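Local atomic coordinates of putative hexose oxidase (Nonomuraea sp. ATCC 39727, PDB entry 5AWV), a protein that probably oxidises a sugar of teicoplanin-type glycopeptides, using an FAD cofactor held covalently. Residues Lys365-Thr376 / Asp464-Asp475. Numbering follows the deposited sequence.
Sequences KTKAGYLRKRLT and DVSDGAYINYPD. With FAD (flavin-adenine dinucleotide), chain M; N1L (2-amino-2-deoxy-beta-D-glucopyranuronic acid), chain B.
Asp-475 forms salt bridges with two lysines of strand 363-371, Lys-365 and Lys-367. Lys-365 NZ meets OD1 at 2.6 Å, from above the carboxylate plane. Lys-367 NZ lies 2.9 Å from OD2. Its chain bends at chi3 and chi4 (59° and 73°) and curls round so that NZ reaches the syn lone pair of OD2; Asp-477 is a second salt-bridge partner. Water 2 joins Asp-475 OD2 to Ala-368 N, and water 1 joins Lys-365 NZ, Thr-366 O and Pro-474 O.

This end is buried, and so is the tyrosine middle. Ala-368 CB touches the edge of the Tyr-473 ring at CD2 (3.8 Å). One face of that ring carries N1L O4 and the other Tyr-470 CD2. Tyr-370 lays CE2 against Tyr-470 CB (3.7 Å), and its OH is hydrogen-bonded to Lys-425 NZ.

Strand 363-371 is an outermost strand of the seven-stranded antiparallel sheet. Segment 464-475, part of which belongs to the berberine and berberine-like family region, runs along its outer edge and reaches the flavin, where Tyr-470 OH donates to FAD O2 (2.5 Å). Three backbone hydrogen bonds join the segments: Tyr-370 N to Gly-468 O, Asp-467 N to Tyr-370 O and Arg-372 N to Val-465 O.

Past Leu-371 the contact opens to solvent. Val-465 CG1 still meets Leu-371 CD2 at 3.9 Å. Beyond it, Lys-373 and Asp-464 are both exposed. Lys-373 NZ lies 3.0 Å from Asp-464 OD2, a salt bridge in which NZ comes from above the carboxylate plane.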
loop_
_atom_site.group_PDB
_atom_site.type_symbol
_atom_site.label_atom_id
_atom_site.label_comp_id
_atom_site.label_asym_id
_atom_site.label_seq_id
_atom_site.Cartn_x
_atom_site.Cartn_y
_atom_site.Cartn_z
ATOM N N LYS A 365 10.766 -11.968 2.083
ATOM C CA LYS A 365 10.714 -11.365 3.413
ATOM C C LYS A 365 11.435 -10.046 3.354
ATOM O O LYS A 365 12.604 -9.980 2.909
ATOM C CB LYS A 365 11.424 -12.252 4.419
ATOM C CG LYS A 365 11.663 -11.679 5.790
ATOM C CD LYS A 365 10.406 -11.618 6.531
ATOM C CE LYS A 365 10.620 -11.188 7.959
ATOM N NZ LYS A 365 9.281 -10.977 8.574
ATOM N N THR A 366 10.762 -8.980 3.813
ATOM C CA THR A 366 11.319 -7.696 3.852
ATOM C C THR A 366 11.277 -7.223 5.294
ATOM O O THR A 366 10.263 -7.408 5.995
ATOM C CB THR A 366 10.512 -6.708 2.978
ATOM O OG1 THR A 366 10.539 -7.085 1.628
ATOM C CG2 THR A 366 11.069 -5.296 3.089
ATOM N N LYS A 367 12.367 -6.683 5.766
ATOM C CA LYS A 367 12.494 -6.087 7.087
ATOM C C LYS A 367 12.797 -4.634 6.848
ATOM O O LYS A 367 13.312 -4.287 5.767
ATOM C CB LYS A 367 13.559 -6.787 7.922
ATOM C CG LYS A 367 13.333 -8.276 8.010
ATOM C CD LYS A 367 14.370 -9.108 8.703
ATOM C CE LYS A 367 14.576 -8.693 10.123
ATOM N NZ LYS A 367 13.452 -9.086 11.026
ATOM N N ALA A 368 12.521 -3.757 7.787
ATOM C CA ALA A 368 12.585 -2.283 7.480
ATOM C C ALA A 368 12.987 -1.415 8.672
ATOM O O ALA A 368 12.877 -1.814 9.834
ATOM C CB ALA A 368 11.176 -1.846 6.997
ATOM N N GLY A 369 13.488 -0.232 8.356
ATOM C CA GLY A 369 13.874 0.801 9.324
ATOM C C GLY A 369 13.757 2.154 8.680
ATOM O O GLY A 369 13.794 2.270 7.432
ATOM N N TYR A 370 13.576 3.200 9.492
ATOM C CA TYR A 370 13.713 4.552 9.073
ATOM C C TYR A 370 15.111 5.064 9.439
ATOM O O TYR A 370 15.596 4.778 10.523
ATOM C CB TYR A 370 12.740 5.417 9.811
ATOM C CG TYR A 370 11.357 5.440 9.262
ATOM C CD1 TYR A 370 11.045 6.305 8.203
ATOM C CD2 TYR A 370 10.335 4.716 9.869
ATOM C CE1 TYR A 370 9.748 6.393 7.719
ATOM C CE2 TYR A 370 9.023 4.795 9.374
ATOM C CZ TYR A 370 8.729 5.633 8.302
ATOM O OH TYR A 370 7.477 5.754 7.765
ATOM N N LEU A 371 15.677 5.902 8.599
ATOM C CA LEU A 371 16.876 6.684 8.899
ATOM C C LEU A 371 16.608 8.157 9.018
ATOM O O LEU A 371 16.106 8.750 8.073
ATOM C CB LEU A 371 17.931 6.454 7.800
ATOM C CG LEU A 371 18.542 5.026 7.818
ATOM C CD1 LEU A 371 19.365 4.804 6.583
ATOM C CD2 LEU A 371 19.338 4.745 9.087
ATOM N N ARG A 372 17.132 8.770 10.093
ATOM C CA ARG A 372 17.248 10.236 10.257
ATOM C C ARG A 372 18.591 10.790 9.851
ATOM O O ARG A 372 18.687 11.948 9.550
ATOM C CB ARG A 372 17.055 10.641 11.736
ATOM C CG ARG A 372 15.785 10.143 12.318
ATOM C CD ARG A 372 15.806 10.340 13.832
ATOM N NE ARG A 372 15.611 11.783 14.081
ATOM C CZ ARG A 372 15.916 12.412 15.210
ATOM N NH1 ARG A 372 16.519 11.781 16.222
ATOM N NH2 ARG A 372 15.639 13.700 15.336
ATOM N N LYS A 373 19.613 9.952 9.852
ATOM C CA LYS A 373 20.991 10.279 9.468
ATOM C C LYS A 373 21.448 9.071 8.666
ATOM O O LYS A 373 20.775 8.029 8.691
ATOM C CB LYS A 373 21.852 10.443 10.689
ATOM C CG LYS A 373 21.552 11.672 11.437
ATOM C CD LYS A 373 22.284 11.610 12.768
ATOM C CE LYS A 373 23.551 12.406 12.800
ATOM N NZ LYS A 373 23.367 13.579 13.715
ATOM N N ARG A 374 22.603 9.165 8.002
ATOM C CA ARG A 374 23.119 7.987 7.343
ATOM C C ARG A 374 23.426 6.864 8.275
ATOM O O ARG A 374 23.760 7.025 9.484
ATOM C CB ARG A 374 24.353 8.319 6.511
ATOM C CG ARG A 374 25.600 8.632 7.363
ATOM C CD ARG A 374 26.787 8.447 6.449
ATOM N NE ARG A 374 28.083 8.847 6.947
ATOM C CZ ARG A 374 28.968 8.061 7.543
ATOM N NH1 ARG A 374 28.678 6.800 7.820
ATOM N NH2 ARG A 374 30.187 8.561 7.815
ATOM N N LEU A 375 23.401 5.695 7.693
ATOM C CA LEU A 375 24.003 4.543 8.328
ATOM C C LEU A 375 25.422 4.857 8.808
ATOM O O LEU A 375 26.184 5.529 8.141
ATOM C CB LEU A 375 24.028 3.356 7.373
ATOM C CG LEU A 375 22.693 2.681 7.032
ATOM C CD1 LEU A 375 22.833 1.643 5.897
ATOM C CD2 LEU A 375 22.018 1.984 8.238
ATOM N N THR A 376 25.782 4.385 9.984
ATOM C CA THR A 376 27.076 4.691 10.575
ATOM C C THR A 376 28.096 3.833 9.861
ATOM O O THR A 376 27.778 2.896 9.057
ATOM C CB THR A 376 27.132 4.295 12.083
ATOM O OG1 THR A 376 27.095 2.874 12.187
ATOM C CG2 THR A 376 26.019 4.964 12.833
ATOM N N ASP A 464 19.534 8.676 17.577
ATOM C CA ASP A 464 19.999 9.758 16.710
ATOM C C ASP A 464 19.957 9.371 15.276
ATOM O O ASP A 464 19.853 10.254 14.458
ATOM C CB ASP A 464 21.486 10.161 17.035
ATOM C CG ASP A 464 21.804 11.610 16.693
ATOM O OD1 ASP A 464 20.986 12.551 17.044
ATOM O OD2 ASP A 464 22.959 11.850 16.155
ATOM N N VAL A 465 20.173 8.084 14.972
ATOM C CA VAL A 465 20.322 7.654 13.616
ATOM C C VAL A 465 19.067 7.022 13.095
ATOM O O VAL A 465 18.656 7.326 11.962
ATOM C CB VAL A 465 21.518 6.662 13.418
ATOM C CG1 VAL A 465 21.547 6.149 11.990
ATOM C CG2 VAL A 465 22.821 7.396 13.696
ATOM N N SER A 466 18.516 6.113 13.849
ATOM C CA SER A 466 17.282 5.387 13.385
ATOM C C SER A 466 15.980 5.960 13.977
ATOM O O SER A 466 16.006 6.663 15.012
ATOM C CB SER A 466 17.390 3.927 13.739
ATOM O OG SER A 466 18.315 3.291 12.853
ATOM N N ASP A 467 14.839 5.614 13.321
ATOM C CA ASP A 467 13.550 6.045 13.815
ATOM C C ASP A 467 12.413 5.045 13.735
ATOM O O ASP A 467 11.296 5.406 13.444
ATOM C CB ASP A 467 13.168 7.410 13.191
ATOM C CG ASP A 467 12.393 8.275 14.148
ATOM O OD1 ASP A 467 12.535 8.075 15.395
ATOM O OD2 ASP A 467 11.569 9.104 13.707
ATOM N N GLY A 468 12.704 3.806 14.111
ATOM C CA GLY A 468 11.761 2.733 14.082
ATOM C C GLY A 468 11.425 2.225 12.684
ATOM O O GLY A 468 12.295 2.232 11.841
ATOM N N ALA A 469 10.161 1.853 12.457
ATOM C CA ALA A 469 9.717 1.174 11.286
ATOM C C ALA A 469 8.351 1.638 10.826
ATOM O O ALA A 469 7.698 2.348 11.538
ATOM C CB ALA A 469 9.776 -0.341 11.490
ATOM N N TYR A 470 8.046 1.301 9.571
ATOM C CA TYR A 470 6.936 1.777 8.817
ATOM C C TYR A 470 5.889 0.619 8.781
ATOM O O TYR A 470 6.187 -0.485 8.299
ATOM C CB TYR A 470 7.389 2.109 7.440
ATOM C CG TYR A 470 6.307 2.425 6.424
ATOM C CD1 TYR A 470 5.236 3.262 6.735
ATOM C CD2 TYR A 470 6.387 1.933 5.131
ATOM C CE1 TYR A 470 4.269 3.563 5.785
ATOM C CE2 TYR A 470 5.453 2.265 4.157
ATOM C CZ TYR A 470 4.401 3.106 4.459
ATOM O OH TYR A 470 3.475 3.388 3.464
ATOM N N ILE A 471 4.691 0.869 9.295
ATOM C CA ILE A 471 3.623 -0.197 9.431
ATOM C C ILE A 471 3.112 -0.771 8.133
ATOM O O ILE A 471 2.657 -1.857 8.146
ATOM C CB ILE A 471 2.425 0.314 10.333
ATOM C CG1 ILE A 471 1.503 -0.812 10.799
ATOM C CG2 ILE A 471 1.601 1.321 9.613
ATOM C CD1 ILE A 471 2.161 -1.798 11.766
ATOM N N ASN A 472 3.304 -0.076 7.002
ATOM C CA ASN A 472 3.005 -0.713 5.701
ATOM C C ASN A 472 4.012 -1.701 5.203
ATOM O O ASN A 472 3.732 -2.440 4.218
ATOM C CB ASN A 472 2.690 0.333 4.610
ATOM C CG ASN A 472 1.214 0.568 4.391
ATOM O OD1 ASN A 472 0.378 -0.284 4.665
ATOM N ND2 ASN A 472 0.895 1.736 3.867
ATOM N N TYR A 473 5.154 -1.733 5.896
ATOM C CA TYR A 473 6.128 -2.835 5.769
ATOM C C TYR A 473 6.197 -3.707 7.020
ATOM O O TYR A 473 7.258 -3.837 7.690
ATOM C CB TYR A 473 7.506 -2.228 5.537
ATOM C CG TYR A 473 7.720 -1.395 4.341
ATOM C CD1 TYR A 473 6.886 -1.420 3.219
ATOM C CD2 TYR A 473 8.789 -0.442 4.373
ATOM C CE1 TYR A 473 7.119 -0.575 2.133
ATOM C CE2 TYR A 473 9.062 0.392 3.261
ATOM C CZ TYR A 473 8.246 0.321 2.131
ATOM O OH TYR A 473 8.567 1.202 1.020
ATOM N N PRO A 474 5.059 -4.266 7.390
ATOM C CA PRO A 474 5.025 -5.013 8.651
ATOM C C PRO A 474 5.993 -6.220 8.662
ATOM O O PRO A 474 6.163 -6.900 7.669
ATOM C CB PRO A 474 3.617 -5.486 8.758
ATOM C CG PRO A 474 3.207 -5.642 7.314
ATOM C CD PRO A 474 3.860 -4.499 6.589
ATOM N N ASP A 475 6.550 -6.442 9.812
ATOM C CA ASP A 475 7.532 -7.530 10.064
ATOM C C ASP A 475 7.298 -8.101 11.501
ATOM O O ASP A 475 7.671 -7.462 12.476
ATOM C CB ASP A 475 8.894 -6.936 9.997
ATOM C CG ASP A 475 10.021 -7.959 10.327
ATOM O OD1 ASP A 475 9.761 -9.194 10.411
ATOM O OD2 ASP A 475 11.172 -7.465 10.435
HETATM P PA FAD M . -3.966 -6.285 1.784
HETATM O O1A FAD M . -3.030 -7.469 1.908
HETATM O O2A FAD M . -5.234 -6.399 1.073
HETATM O O5B FAD M . -4.231 -5.647 3.207
HETATM C C5B FAD M . -3.160 -5.315 4.157
HETATM C C4B FAD M . -3.721 -5.206 5.540
HETATM O O4B FAD M . -4.705 -4.174 5.676
HETATM C C3B FAD M . -4.389 -6.471 6.102
HETATM O O3B FAD M . -4.303 -6.598 7.542
HETATM C C2B FAD M . -5.793 -6.216 5.649
HETATM O O2B FAD M . -6.682 -7.002 6.371
HETATM C C1B FAD M . -5.969 -4.749 5.861
HETATM N N9A FAD M . -6.980 -4.205 4.985
HETATM C C8A FAD M . -7.100 -4.268 3.653
HETATM N N7A FAD M . -8.155 -3.551 3.206
HETATM C C5A FAD M . -8.725 -2.990 4.263
HETATM C C6A FAD M . -9.931 -2.166 4.494
HETATM N N6A FAD M . -10.669 -1.827 3.441
HETATM N N1A FAD M . -10.183 -1.780 5.780
HETATM C C2A FAD M . -9.400 -2.184 6.824
HETATM N N3A FAD M . -8.302 -2.978 6.698
HETATM C C4A FAD M . -7.985 -3.424 5.448
HETATM N N1 FAD M . 4.095 0.835 0.339
HETATM C C2 FAD M . 4.474 2.139 0.187
HETATM O O2 FAD M . 4.105 2.983 1.034
HETATM N N3 FAD M . 5.204 2.559 -0.858
HETATM C C4 FAD M . 5.501 1.750 -1.896
HETATM O O4 FAD M . 6.144 2.165 -2.886
HETATM C C4X FAD M . 5.095 0.340 -1.825
HETATM N N5 FAD M . 5.361 -0.561 -2.836
HETATM C C5X FAD M . 4.899 -1.849 -2.818
HETATM C C6 FAD M . 5.155 -2.679 -3.929
HETATM C C7 FAD M . 4.729 -4.026 -3.778
HETATM C C7M FAD M . 5.012 -5.015 -4.938
HETATM C C8 FAD M . 3.966 -4.533 -2.570
HETATM C C8M FAD M . 3.296 -5.886 -2.565
HETATM C C9 FAD M . 3.692 -3.617 -1.530
HETATM C C9A FAD M . 4.147 -2.333 -1.597
HETATM N N10 FAD M . 3.918 -1.387 -0.562
HETATM C C10 FAD M . 4.334 -0.068 -0.647
HETATM C "C1'" FAD M . 3.220 -1.798 0.701
HETATM C "C2'" FAD M . 1.768 -1.504 0.688
HETATM O "O2'" FAD M . 1.640 -0.125 0.979
HETATM C "C3'" FAD M . 1.225 -2.301 1.815
HETATM O "O3'" FAD M . 1.553 -3.659 1.514
HETATM C "C4'" FAD M . -0.314 -2.115 1.917
HETATM O "O4'" FAD M . -0.688 -2.479 3.248
HETATM C "C5'" FAD M . -0.979 -3.050 0.939
HETATM O "O5'" FAD M . -2.400 -2.817 0.912
HETATM P P FAD M . -3.326 -3.856 0.185
HETATM O O1P FAD M . -4.698 -3.386 0.196
HETATM O O2P FAD M . -2.815 -4.250 -1.173
HETATM O O3P FAD M . -3.025 -5.147 1.083
HETATM C C1 N1L B . 8.676 -3.992 -3.928
HETATM C C2 N1L B . 9.537 -4.928 -2.934
HETATM C C3 N1L B . 9.146 -4.750 -1.454
HETATM C C4 N1L B . 9.280 -3.278 -1.128
HETATM C C5 N1L B . 8.229 -2.480 -1.947
HETATM C C6 N1L B . 8.192 -0.974 -1.581
HETATM N N2 N1L B . 9.451 -6.352 -3.252
HETATM O O3 N1L B . 10.076 -5.510 -0.544
HETATM O O4 N1L B . 9.148 -3.030 0.363
HETATM O O5 N1L B . 8.567 -2.573 -3.388
HETATM O O6B N1L B . 9.086 -0.155 -2.327
HETATM O O6A N1L B . 8.607 -0.770 -0.289
HETATM O O HOH W 1 8.074 -8.711 6.659
HETATM O O HOH W 2 11.297 -4.881 10.113
HETATM O O HOH W 3 17.187 2.393 10.605
#